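Local coordinates for protein 7,8-dihydro-6-hydroxymethylpterin pyrophosphokinase-dihydropteroate synthase (Plasmodium falciparum, PDB 6JWS) that probably catalyses two consecutive steps of folate biosynthesis, ATP-dependent pyrophosphorylation of hydroxymethyldihydropterin and its condensation with 4-aminobenzoate to dihydropteroate, at residues K47-Y53 with V563-R569; L34-L38 with P568-I572; N165-V169 with C332-M336; N100-I104 with P511-K515. The protein carries 1 engineered substitution. All coordinates share one frame; numbering follows the deposited sequence.

Interaction 1 of 4, residues K47-Y53 with V563-R569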
loop_
_atom_site.group_PDB
_atom_site.type_symbol
_atom_site.label_atom_id
_atom_site.label_comp_id
_atom_site.label_asym_id
_atom_site.label_seq_id
_atom_site.Cartn_x
_atom_site.Cartn_y
_atom_site.Cartn_z
ATOM N N LYS B 47 42.386 -8.445 -14.516
ATOM C CA LYS B 47 41.086 -9.068 -14.371
ATOM C C LYS B 47 40.190 -8.305 -13.393
ATOM O O LYS B 47 40.532 -8.166 -12.218
ATOM C CB LYS B 47 41.254 -10.518 -13.913
ATOM C CG LYS B 47 39.921 -11.232 -13.816
ATOM C CD LYS B 47 39.958 -12.675 -13.409
ATOM C CE LYS B 47 38.698 -13.311 -13.957
ATOM N NZ LYS B 47 38.232 -14.384 -13.063
ATOM N N ILE B 48 39.001 -7.906 -13.868
ATOM C CA ILE B 48 37.970 -7.352 -13.002
ATOM C C ILE B 48 37.380 -8.449 -12.116
ATOM O O ILE B 48 36.800 -9.413 -12.611
ATOM C CB ILE B 48 36.877 -6.651 -13.829
ATOM C CG1 ILE B 48 37.468 -5.493 -14.637
ATOM C CG2 ILE B 48 35.742 -6.190 -12.917
ATOM C CD1 ILE B 48 36.526 -4.902 -15.664
ATOM N N ILE B 49 37.502 -8.276 -10.796
ATOM C CA ILE B 49 37.067 -9.285 -9.847
ATOM C C ILE B 49 36.060 -8.691 -8.866
ATOM O O ILE B 49 35.673 -9.384 -7.928
ATOM C CB ILE B 49 38.260 -9.893 -9.080
ATOM C CG1 ILE B 49 39.125 -8.810 -8.432
ATOM C CG2 ILE B 49 39.083 -10.845 -9.940
ATOM C CD1 ILE B 49 40.156 -9.359 -7.485
ATOM N N ASN B 50 35.672 -7.414 -9.046
ATOM C CA ASN B 50 34.625 -6.804 -8.239
ATOM C C ASN B 50 34.098 -5.546 -8.934
ATOM O O ASN B 50 34.809 -4.917 -9.706
ATOM C CB ASN B 50 35.043 -6.612 -6.772
ATOM C CG ASN B 50 33.857 -6.647 -5.828
ATOM O OD1 ASN B 50 32.705 -6.469 -6.245
ATOM N ND2 ASN B 50 34.118 -6.864 -4.555
ATOM N N THR B 51 32.818 -5.224 -8.717
ATOM C CA THR B 51 32.205 -4.007 -9.211
ATOM C C THR B 51 31.178 -3.560 -8.178
ATOM O O THR B 51 30.698 -4.373 -7.395
ATOM C CB THR B 51 31.480 -4.196 -10.555
ATOM O OG1 THR B 51 30.670 -5.379 -10.549
ATOM C CG2 THR B 51 32.400 -4.213 -11.762
ATOM N N SER B 52 30.853 -2.268 -8.176
ATOM C CA SER B 52 29.777 -1.729 -7.369
ATOM C C SER B 52 28.548 -1.637 -8.269
ATOM O O SER B 52 28.652 -1.929 -9.456
ATOM C CB SER B 52 30.169 -0.358 -6.874
ATOM O OG SER B 52 30.162 0.587 -7.952
ATOM N N TYR B 53 27.401 -1.213 -7.710
ATOM C CA TYR B 53 26.327 -0.721 -8.547
ATOM C C TYR B 53 26.807 0.493 -9.342
ATOM O O TYR B 53 27.815 1.121 -9.043
ATOM C CB TYR B 53 25.052 -0.452 -7.734
ATOM C CG TYR B 53 24.392 -1.726 -7.272
ATOM C CD1 TYR B 53 23.621 -2.488 -8.147
ATOM C CD2 TYR B 53 24.606 -2.219 -5.986
ATOM C CE1 TYR B 53 23.066 -3.694 -7.741
ATOM C CE2 TYR B 53 24.068 -3.426 -5.568
ATOM C CZ TYR B 53 23.289 -4.166 -6.453
ATOM O OH TYR B 53 22.785 -5.389 -6.073
ATOM N N VAL B 563 30.161 -11.850 -9.589
ATOM C CA VAL B 563 30.897 -10.598 -9.524
ATOM C C VAL B 563 32.409 -10.870 -9.473
ATOM O O VAL B 563 33.186 -10.156 -10.110
ATOM C CB VAL B 563 30.371 -9.722 -8.363
ATOM C CG1 VAL B 563 31.414 -8.782 -7.799
ATOM C CG2 VAL B 563 29.091 -8.974 -8.743
ATOM N N LEU B 564 32.825 -11.922 -8.752
ATOM C CA LEU B 564 34.227 -12.320 -8.739
ATOM C C LEU B 564 34.689 -12.611 -10.167
ATOM O O LEU B 564 35.859 -12.473 -10.493
ATOM C CB LEU B 564 34.366 -13.585 -7.890
ATOM C CG LEU B 564 35.774 -14.185 -7.786
ATOM C CD1 LEU B 564 36.742 -13.222 -7.086
ATOM C CD2 LEU B 564 35.712 -15.499 -7.005
ATOM N N ASN B 565 33.750 -13.004 -11.030
ATOM C CA ASN B 565 34.124 -13.464 -12.353
ATOM C C ASN B 565 33.895 -12.340 -13.356
ATOM O O ASN B 565 33.836 -12.587 -14.555
ATOM C CB ASN B 565 33.457 -14.812 -12.667
ATOM C CG ASN B 565 34.211 -15.947 -12.010
ATOM O OD1 ASN B 565 35.253 -16.362 -12.532
ATOM N ND2 ASN B 565 33.726 -16.436 -10.873
ATOM N N GLY B 566 33.693 -11.124 -12.831
ATOM C CA GLY B 566 33.639 -9.920 -13.639
ATOM C C GLY B 566 32.283 -9.653 -14.275
ATOM O O GLY B 566 32.193 -8.885 -15.227
ATOM N N ILE B 567 31.216 -10.281 -13.764
ATOM C CA ILE B 567 29.882 -9.866 -14.179
ATOM C C ILE B 567 29.549 -8.583 -13.418
ATOM O O ILE B 567 29.661 -8.540 -12.200
ATOM C CB ILE B 567 28.839 -10.979 -13.951
ATOM C CG1 ILE B 567 29.240 -12.278 -14.669
ATOM C CG2 ILE B 567 27.442 -10.505 -14.359
ATOM C CD1 ILE B 567 29.603 -12.091 -16.138
ATOM N N PRO B 568 29.251 -7.463 -14.113
ATOM C CA PRO B 568 28.974 -6.198 -13.426
ATOM C C PRO B 568 27.807 -6.382 -12.447
ATOM O O PRO B 568 26.784 -6.956 -12.814
ATOM C CB PRO B 568 28.566 -5.253 -14.565
ATOM C CG PRO B 568 29.160 -5.867 -15.833
ATOM C CD PRO B 568 29.200 -7.361 -15.586
ATOM N N ARG B 569 27.985 -5.883 -11.210
ATOM C CA ARG B 569 27.032 -6.009 -10.114
ATOM C C ARG B 569 25.633 -5.520 -10.501
ATOM O O ARG B 569 24.641 -6.137 -10.111
ATOM C CB ARG B 569 27.525 -5.264 -8.866
ATOM C CG ARG B 569 26.698 -5.532 -7.611
ATOM C CD ARG B 569 27.234 -4.805 -6.383
ATOM N NE ARG B 569 28.559 -5.305 -6.062
ATOM C CZ ARG B 569 28.800 -6.210 -5.124
ATOM N NH1 ARG B 569 27.813 -6.657 -4.357
ATOM N NH2 ARG B 569 30.040 -6.628 -4.946
HETATM O O HOH W 1 36.130 -15.544 -14.807
HETATM O O HOH W 2 32.150 -7.654 -11.352
HETATM O O HOH W 3 22.655 -6.838 -8.298
HETATM O O HOH W 4 24.942 -6.300 -4.310
#

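Interaction 2 of 4, residues L34-L38 with P568-I572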
loop_
_atom_site.group_PDB
_atom_site.type_symbol
_atom_site.label_atom_id
_atom_site.label_comp_id
_atom_site.label_asym_id
_atom_site.label_seq_id
_atom_site.Cartn_x
_atom_site.Cartn_y
_atom_site.Cartn_z
ATOM N N LEU B 34 30.663 3.614 -19.728
ATOM C CA LEU B 34 31.283 2.966 -18.581
ATOM C C LEU B 34 31.601 1.501 -18.880
ATOM O O LEU B 34 32.632 0.990 -18.436
ATOM C CB LEU B 34 30.425 3.168 -17.325
ATOM C CG LEU B 34 30.357 4.613 -16.826
ATOM C CD1 LEU B 34 29.180 4.823 -15.881
ATOM C CD2 LEU B 34 31.666 5.021 -16.161
ATOM N N GLU B 35 30.760 0.844 -19.686
ATOM C CA GLU B 35 31.044 -0.540 -20.047
ATOM C C GLU B 35 32.215 -0.653 -21.037
ATOM O O GLU B 35 32.968 -1.625 -21.002
ATOM C CB GLU B 35 29.779 -1.278 -20.497
ATOM C CG GLU B 35 28.750 -1.426 -19.387
ATOM C CD GLU B 35 27.660 -2.481 -19.518
ATOM O OE1 GLU B 35 27.236 -2.786 -20.663
ATOM O OE2 GLU B 35 27.230 -2.997 -18.460
ATOM N N THR B 36 32.366 0.337 -21.925
ATOM C CA THR B 36 33.506 0.405 -22.834
ATOM C C THR B 36 34.801 0.469 -22.019
ATOM O O THR B 36 35.744 -0.280 -22.279
ATOM C CB THR B 36 33.356 1.579 -23.823
ATOM O OG1 THR B 36 32.184 1.406 -24.628
ATOM C CG2 THR B 36 34.573 1.794 -24.698
ATOM N N ALA B 37 34.827 1.347 -21.005
ATOM C CA ALA B 37 35.966 1.445 -20.103
ATOM C C ALA B 37 36.177 0.140 -19.344
ATOM O O ALA B 37 37.326 -0.255 -19.147
ATOM C CB ALA B 37 35.822 2.623 -19.165
ATOM N N LEU B 38 35.093 -0.535 -18.923
ATOM C CA LEU B 38 35.258 -1.823 -18.245
ATOM C C LEU B 38 36.002 -2.799 -19.150
ATOM O O LEU B 38 36.909 -3.484 -18.690
ATOM C CB LEU B 38 33.918 -2.449 -17.845
ATOM C CG LEU B 38 33.237 -1.893 -16.593
ATOM C CD1 LEU B 38 31.875 -2.553 -16.404
ATOM C CD2 LEU B 38 34.090 -2.097 -15.356
ATOM N N PRO B 568 29.251 -7.463 -14.113
ATOM C CA PRO B 568 28.974 -6.198 -13.426
ATOM C C PRO B 568 27.807 -6.382 -12.447
ATOM O O PRO B 568 26.784 -6.956 -12.814
ATOM C CB PRO B 568 28.566 -5.253 -14.565
ATOM C CG PRO B 568 29.160 -5.867 -15.833
ATOM C CD PRO B 568 29.200 -7.361 -15.586
ATOM N N ARG B 569 27.985 -5.883 -11.210
ATOM C CA ARG B 569 27.032 -6.009 -10.114
ATOM C C ARG B 569 25.633 -5.520 -10.501
ATOM O O ARG B 569 24.641 -6.137 -10.111
ATOM C CB ARG B 569 27.525 -5.264 -8.866
ATOM C CG ARG B 569 26.698 -5.532 -7.611
ATOM C CD ARG B 569 27.234 -4.805 -6.383
ATOM N NE ARG B 569 28.559 -5.305 -6.062
ATOM C CZ ARG B 569 28.800 -6.210 -5.124
ATOM N NH1 ARG B 569 27.813 -6.657 -4.357
ATOM N NH2 ARG B 569 30.040 -6.628 -4.946
ATOM N N TYR B 570 25.560 -4.415 -11.252
ATOM C CA TYR B 570 24.303 -3.758 -11.578
ATOM C C TYR B 570 23.540 -4.531 -12.663
ATOM O O TYR B 570 22.451 -4.125 -13.061
ATOM C CB TYR B 570 24.572 -2.307 -11.993
ATOM C CG TYR B 570 25.579 -2.163 -13.104
ATOM C CD1 TYR B 570 25.187 -2.282 -14.422
ATOM C CD2 TYR B 570 26.925 -1.968 -12.839
ATOM C CE1 TYR B 570 26.092 -2.208 -15.464
ATOM C CE2 TYR B 570 27.845 -1.879 -13.869
ATOM C CZ TYR B 570 27.423 -1.988 -15.183
ATOM O OH TYR B 570 28.309 -1.923 -16.219
ATOM N N ARG B 571 24.083 -5.671 -13.122
ATOM C CA ARG B 571 23.419 -6.442 -14.171
ATOM C C ARG B 571 22.848 -7.757 -13.630
ATOM O O ARG B 571 22.407 -8.597 -14.409
ATOM C CB ARG B 571 24.364 -6.727 -15.347
ATOM C CG ARG B 571 24.499 -5.571 -16.330
ATOM C CD ARG B 571 25.330 -5.945 -17.550
ATOM N NE ARG B 571 25.351 -4.900 -18.560
ATOM C CZ ARG B 571 24.430 -4.726 -19.505
ATOM N NH1 ARG B 571 23.374 -5.535 -19.556
ATOM N NH2 ARG B 571 24.565 -3.744 -20.383
ATOM N N ILE B 572 22.829 -7.928 -12.309
ATOM C CA ILE B 572 22.417 -9.190 -11.707
ATOM C C ILE B 572 21.131 -8.952 -10.925
ATOM O O ILE B 572 21.105 -8.096 -10.050
ATOM C CB ILE B 572 23.530 -9.712 -10.773
ATOM C CG1 ILE B 572 24.830 -9.936 -11.556
ATOM C CG2 ILE B 572 23.083 -10.962 -10.024
ATOM C CD1 ILE B 572 26.048 -10.137 -10.694
#

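Interaction 3 of 4, residues N165-V169 with C332-M336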
loop_
_atom_site.group_PDB
_atom_site.type_symbol
_atom_site.label_atom_id
_atom_site.label_comp_id
_atom_site.label_asym_id
_atom_site.label_seq_id
_atom_site.Cartn_x
_atom_site.Cartn_y
_atom_site.Cartn_z
ATOM N N ASN B 165 28.697 6.838 -11.947
ATOM C CA ASN B 165 29.867 6.384 -11.225
ATOM C C ASN B 165 29.794 4.880 -11.014
ATOM O O ASN B 165 28.736 4.342 -10.721
ATOM C CB ASN B 165 29.872 7.002 -9.825
ATOM C CG ASN B 165 31.197 7.628 -9.476
ATOM O OD1 ASN B 165 31.599 8.616 -10.098
ATOM N ND2 ASN B 165 31.870 7.067 -8.478
ATOM N N LEU B 166 30.959 4.245 -11.024
ATOM C CA LEU B 166 31.069 2.827 -10.759
ATOM C C LEU B 166 32.497 2.562 -10.303
ATOM O O LEU B 166 33.421 3.106 -10.895
ATOM C CB LEU B 166 30.747 2.113 -12.081
ATOM C CG LEU B 166 31.214 0.670 -12.205
ATOM C CD1 LEU B 166 30.352 -0.203 -11.326
ATOM C CD2 LEU B 166 31.093 0.216 -13.643
ATOM N N THR B 167 32.668 1.737 -9.267
ATOM C CA THR B 167 33.988 1.240 -8.903
ATOM C C THR B 167 34.194 -0.189 -9.416
ATOM O O THR B 167 33.227 -0.885 -9.737
ATOM C CB THR B 167 34.283 1.416 -7.405
ATOM O OG1 THR B 167 33.330 0.712 -6.600
ATOM C CG2 THR B 167 34.430 2.874 -6.988
ATOM N N VAL B 168 35.476 -0.587 -9.526
ATOM C CA VAL B 168 35.904 -1.915 -9.936
ATOM C C VAL B 168 37.161 -2.282 -9.152
ATOM O O VAL B 168 37.983 -1.419 -8.864
ATOM C CB VAL B 168 36.142 -2.062 -11.457
ATOM C CG1 VAL B 168 35.086 -1.370 -12.294
ATOM C CG2 VAL B 168 37.534 -1.630 -11.883
ATOM N N VAL B 169 37.281 -3.566 -8.787
ATOM C CA VAL B 169 38.543 -4.105 -8.308
ATOM C C VAL B 169 39.186 -4.894 -9.451
ATOM O O VAL B 169 38.521 -5.702 -10.113
ATOM C CB VAL B 169 38.356 -4.972 -7.050
ATOM C CG1 VAL B 169 39.668 -5.584 -6.591
ATOM C CG2 VAL B 169 37.673 -4.229 -5.901
ATOM N N CYS B 332 30.022 3.639 -3.557
ATOM C CA CYS B 332 30.470 2.553 -4.430
ATOM C C CYS B 332 31.355 1.547 -3.696
ATOM O O CYS B 332 31.161 0.351 -3.853
ATOM C CB CYS B 332 31.250 3.089 -5.622
ATOM S SG CYS B 332 30.205 3.932 -6.831
ATOM N N LEU B 333 32.351 2.012 -2.934
ATOM C CA LEU B 333 33.252 1.121 -2.208
ATOM C C LEU B 333 32.469 0.293 -1.190
ATOM O O LEU B 333 32.857 -0.840 -0.892
ATOM C CB LEU B 333 34.331 1.936 -1.482
ATOM C CG LEU B 333 35.296 2.756 -2.356
ATOM C CD1 LEU B 333 36.255 3.583 -1.496
ATOM C CD2 LEU B 333 36.095 1.866 -3.292
ATOM N N ASN B 334 31.380 0.866 -0.644
ATOM C CA ASN B 334 30.619 0.184 0.393
ATOM C C ASN B 334 29.947 -1.068 -0.178
ATOM O O ASN B 334 29.623 -1.977 0.575
ATOM C CB ASN B 334 29.620 1.123 1.083
ATOM C CG ASN B 334 28.746 0.442 2.122
ATOM O OD1 ASN B 334 29.238 -0.110 3.108
ATOM N ND2 ASN B 334 27.440 0.473 1.913
ATOM N N ASP B 335 29.699 -1.092 -1.498
ATOM C CA ASP B 335 29.073 -2.237 -2.150
ATOM C C ASP B 335 30.070 -3.385 -2.269
ATOM O O ASP B 335 29.676 -4.543 -2.148
ATOM C CB ASP B 335 28.631 -1.925 -3.585
ATOM C CG ASP B 335 27.439 -0.997 -3.717
ATOM O OD1 ASP B 335 26.650 -0.890 -2.758
ATOM O OD2 ASP B 335 27.317 -0.380 -4.771
ATOM N N MET B 336 31.348 -3.040 -2.526
ATOM C CA MET B 336 32.393 -3.995 -2.892
ATOM C C MET B 336 33.146 -4.467 -1.654
ATOM O O MET B 336 33.281 -5.666 -1.460
ATOM C CB MET B 336 33.425 -3.426 -3.880
ATOM C CG MET B 336 32.825 -2.717 -5.083
ATOM S SD MET B 336 34.093 -2.465 -6.359
ATOM C CE MET B 336 35.317 -1.528 -5.439
#

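Interaction 4 of 4, residues N100-I104 with P511-K515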
loop_
_atom_site.group_PDB
_atom_site.type_symbol
_atom_site.label_atom_id
_atom_site.label_comp_id
_atom_site.label_asym_id
_atom_site.label_seq_id
_atom_site.Cartn_x
_atom_site.Cartn_y
_atom_site.Cartn_z
ATOM N N ASN B 100 42.271 -14.667 -20.339
ATOM C CA ASN B 100 41.514 -15.911 -20.263
ATOM C C ASN B 100 40.214 -15.726 -19.486
ATOM O O ASN B 100 40.197 -15.103 -18.422
ATOM C CB ASN B 100 42.334 -17.119 -19.809
ATOM C CG ASN B 100 42.811 -17.031 -18.381
ATOM O OD1 ASN B 100 42.798 -18.027 -17.665
ATOM N ND2 ASN B 100 43.253 -15.855 -17.967
ATOM N N LYS B 101 39.146 -16.320 -20.037
ATOM C CA LYS B 101 37.788 -16.170 -19.535
ATOM C C LYS B 101 37.453 -17.247 -18.499
ATOM O O LYS B 101 36.308 -17.328 -18.061
ATOM C CB LYS B 101 36.784 -16.156 -20.694
ATOM C CG LYS B 101 36.737 -14.859 -21.495
ATOM C CD LYS B 101 35.631 -14.809 -22.553
ATOM C CE LYS B 101 34.260 -14.401 -22.039
ATOM N NZ LYS B 101 33.254 -14.424 -23.132
ATOM N N GLU B 102 38.453 -18.050 -18.104
ATOM C CA GLU B 102 38.282 -19.139 -17.153
ATOM C C GLU B 102 37.606 -18.645 -15.873
ATOM O O GLU B 102 37.840 -17.515 -15.438
ATOM C CB GLU B 102 39.642 -19.698 -16.735
ATOM C CG GLU B 102 40.232 -20.707 -17.703
ATOM C CD GLU B 102 41.390 -21.527 -17.141
ATOM O OE1 GLU B 102 41.935 -21.141 -16.075
ATOM O OE2 GLU B 102 41.752 -22.555 -17.770
ATOM N N LEU B 103 36.837 -19.544 -15.243
ATOM C CA LEU B 103 36.137 -19.267 -13.999
ATOM C C LEU B 103 37.088 -19.477 -12.830
ATOM O O LEU B 103 37.860 -20.426 -12.835
ATOM C CB LEU B 103 34.942 -20.216 -13.844
ATOM C CG LEU B 103 33.725 -19.940 -14.719
ATOM C CD1 LEU B 103 32.602 -20.892 -14.346
ATOM C CD2 LEU B 103 33.276 -18.487 -14.630
ATOM N N ILE B 104 36.958 -18.614 -11.814
ATOM C CA ILE B 104 37.649 -18.744 -10.542
ATOM C C ILE B 104 36.601 -18.752 -9.428
ATOM O O ILE B 104 35.524 -18.163 -9.574
ATOM C CB ILE B 104 38.645 -17.581 -10.385
ATOM C CG1 ILE B 104 37.927 -16.227 -10.295
ATOM C CG2 ILE B 104 39.682 -17.599 -11.512
ATOM C CD1 ILE B 104 38.834 -15.063 -9.968
ATOM N N PRO B 511 27.971 -23.501 -14.553
ATOM C CA PRO B 511 28.571 -22.195 -14.260
ATOM C C PRO B 511 29.276 -21.545 -15.449
ATOM O O PRO B 511 29.381 -20.320 -15.480
ATOM C CB PRO B 511 29.519 -22.457 -13.086
ATOM C CG PRO B 511 28.916 -23.685 -12.431
ATOM C CD PRO B 511 28.385 -24.526 -13.576
ATOM N N GLU B 512 29.632 -22.347 -16.474
ATOM C CA GLU B 512 30.305 -21.824 -17.658
ATOM C C GLU B 512 29.401 -20.858 -18.429
ATOM O O GLU B 512 29.895 -20.013 -19.173
ATOM C CB GLU B 512 30.854 -22.932 -18.573
ATOM C CG GLU B 512 31.644 -24.028 -17.844
ATOM C CD GLU B 512 32.887 -23.586 -17.074
ATOM O OE1 GLU B 512 33.496 -22.567 -17.460
ATOM O OE2 GLU B 512 33.256 -24.259 -16.079
ATOM N N ILE B 513 28.075 -20.972 -18.246
ATOM C CA ILE B 513 27.132 -20.096 -18.937
ATOM C C ILE B 513 27.450 -18.636 -18.622
ATOM O O ILE B 513 27.073 -17.749 -19.387
ATOM C CB ILE B 513 25.669 -20.472 -18.601
ATOM C CG1 ILE B 513 24.682 -19.964 -19.655
ATOM C CG2 ILE B 513 25.264 -20.054 -17.187
ATOM C CD1 ILE B 513 23.321 -20.616 -19.563
ATOM N N ILE B 514 28.149 -18.411 -17.505
ATOM C CA ILE B 514 28.497 -17.093 -16.986
ATOM C C ILE B 514 29.472 -16.393 -17.935
ATOM O O ILE B 514 29.353 -15.192 -18.186
ATOM C CB ILE B 514 29.024 -17.237 -15.541
ATOM C CG1 ILE B 514 27.864 -17.331 -14.551
ATOM C CG2 ILE B 514 30.022 -16.155 -15.143
ATOM C CD1 ILE B 514 28.233 -18.054 -13.271
ATOM N N LYS B 515 30.381 -17.166 -18.530
ATOM C CA LYS B 515 31.320 -16.639 -19.509
ATOM C C LYS B 515 30.583 -16.110 -20.733
ATOM O O LYS B 515 31.101 -15.255 -21.444
ATOM C CB LYS B 515 32.263 -17.727 -20.028
ATOM C CG LYS B 515 33.182 -18.388 -19.008
ATOM C CD LYS B 515 34.113 -19.325 -19.753
ATOM C CE LYS B 515 34.198 -20.720 -19.177
ATOM N NZ LYS B 515 34.135 -21.767 -20.227
HETATM O O HOH W 5 35.983 -22.064 -16.500
#

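Interaction 1 of 4, residues K47-Y53 with V563-R569
Arg569 runs out toward Thr51 with CG anti to its backbone N (chi1 -171°), then bends at chi3, which lays the edge of its guanidinium against Asn50 and Thr51. NE gives a nearly straight bond to Thr51 O (2.7 Å, 177°), close to the guanidinium plane. From the same edge NH2 reaches Asn50 OD1 at 3.0 Å, in the amide plane and on a lone pair, while Asn50 ND2 is held by Tyr110. Thr51 OG1, turned between its own N and carbonyl carbon, accepts from Arg569 N (2.8 Å), and a water ties it to Val563 O and Ile567 O. Helix 547-564 of the synthase barrel stops in a Schellman motif with Gly566, at positive phi, as its C-prime residue; strand 46-57, from the antiparallel kinase sheet, has a classic beta bulge, Ile49 and Asn50 both facing Val169. Ile49 and Leu564 meet by paired CA-H...O contacts, Leu564 CA lying 3.4 Å from Ile49 O. Arg569 CD sits over one face of the Tyr53 ring, 3.9 Å from its centroid, in a CH-pi contact, and two waters link Tyr53 OH to Arg569 O and NH1. A water joins Lys47 NZ to Asn565 OD1; Asn565 ND2 bonds to Ile104 O.

Interaction 2 of 4, residues L34-L38 with P568-I572
Glu35, on helix 30-44, carries this contact, and Tyr570 and Arg571 of the 3-10 turn 569-571 are its main partners. The glutamate chain, extended beyond CG, delivers its carboxylate to the turn, where Arg571 comes from the opposite direction and grips it side-on with two nitrogens. NE meets Glu35 OE2 at 2.7 Å on the syn lone pair, nearly straight (171°) and close to the guanidinium plane. The second bond, from Arg571 NH2 to Glu35 OE1 at 2.9 Å, is more bent, and the nitrogen stands out of the carboxylate plane. The carboxylate and guanidinium planes lie 34° apart.

Tyr570 takes the remaining side of the same oxygen: its OH donates to the anti lone pair of Glu35 OE2 at 2.7 Å, with that oxygen at the ring's edge. Its chi1 of 54° places CG between backbone N and carbonyl carbon and sends the ring toward the helix. OE2 thus accepts from two donors, which would probably favour the ionised carboxylate in this buried setting. Arg571 is itself steadied by Lys379 O at NH2 and Ser525 OG at NH1.

Leu38 and Pro568 add van der Waals packing: Leu38 CD1 lies 3.6 Å from Tyr570 OH and, more loosely, 4.3 Å from Pro568 CG, while Pro568 CB lies over one face of the tyrosine ring. The site joins the kinase-domain helix 30-44, whose Leu34 and Leu38 rest on strand 16-24, to the loop between helix 547-564 and strand 572-575 of the synthase barrel, with Phe523 packing alongside Glu35, Pro568 and Arg571.

Interaction 3 of 4, residues N165-V169 with C332-M336
Thr167 and Met336 lead the van der Waals packing between strand 163-172 and helix 327-336. The methionine bends at chi3 (-57°), bringing CE to 3.2 Å from Thr167 OG1 and to 3.6 Å from Val169 CG2; the valine and methionine side chains slide past each other in opposite directions. Earlier along the helix, Cys332 CB is wedged against both branches of Thr167, touching OG1 at 3.3 Å and pressing on CG2 at a tight 3.5 Å. Leu333 crosses the threonine at about a right angle, and its CD2 makes a looser contact with CG2.

Sulfur contacts form a second group: Met336 SD lies 3.3 Å from Thr167 OG1, and Cys332 SG 3.9 Å from Asn165 ND2.

The polar bonds nearby run to other parts of the fold: Thr167 N to Ser52 OG, Asp335 OD2 to Tyr53 N. In this alpha+beta kinase fold the helix lies against one face of the antiparallel sheet, its axis 8.2 Å from that of the strand segment and crossing it at -38°. With alternate strand residues 165, 167 and 169 directed at the helix, and no hydrogen bond between the two segments, the contact depends on close van der Waals fit of methyl, methylene and sulfur groups round the Thr167 side chain.

Interaction 4 of 4, residues N100-I104 with P511-K515
Leu103 enters the 511-515 turn with its two methyls pointing to different residues. Its CG stands anti to the carbonyl carbon (chi1 -74°), and chi2 of -175° points CD1 at Pro511 and CD2 at Ile514. CD1 packs on Pro511, 3.7 Å from CB and 3.5 Å from the proline O, whereas CD2 rests 4.0 Å from Ile514 CG2; the leucine and isoleucine side chains cross at about a right angle.

Lys101 follows a different course. Its chain is bent at chi3 (83°), and this fold carries NZ to Lys515 O, which it reaches by a hydrogen bond of 2.9 Å with the nitrogen tilted from the carbonyl plane. The ammonium also donates to Lys518 O, so two backbone carbonyls of the synthase loop hold it.

Lys515 in turn packs its CG and CD against Lys101 O, each carbon 3.4 Å from that oxygen. Between the loops a water accepts from Leu103 N (2.9 Å) and donates to Glu512 OE1, although the position of that carboxylate oxygen is less certain.

The contact lies near the surface, joining the loop between helices 85-90 and 108-114 to the loop between strands 500-503 and 525-529 of the barrel. Behind it Ile514 packs on Phe561 and Leu562 of helix 547-564, and Ile513 on Phe489 of helix 486-494.

How the interactions relate
Interactions 1, 2 and 4 bring the kinase part of the chain against the synthase TIM barrel, whereas interaction 3 builds the kinase fold itself. Interactions 1 and 2, with centres about 8 Å apart, share Pro568 and Arg569 and use the successive helix 30-44 and strand 46-57. Interaction 3, its centre about 9 Å from that of interaction 1, lies on the neighbouring strand 163-172 of the same antiparallel sheet. Interaction 4, centred about 13 Å from interaction 1, borders the end of helix 547-564. Along the chain the first segments run 34-38, 47-53, 100-104, 165-169. Interactions 1, 2 and 4 probably help seat the kinase domain on the barrel.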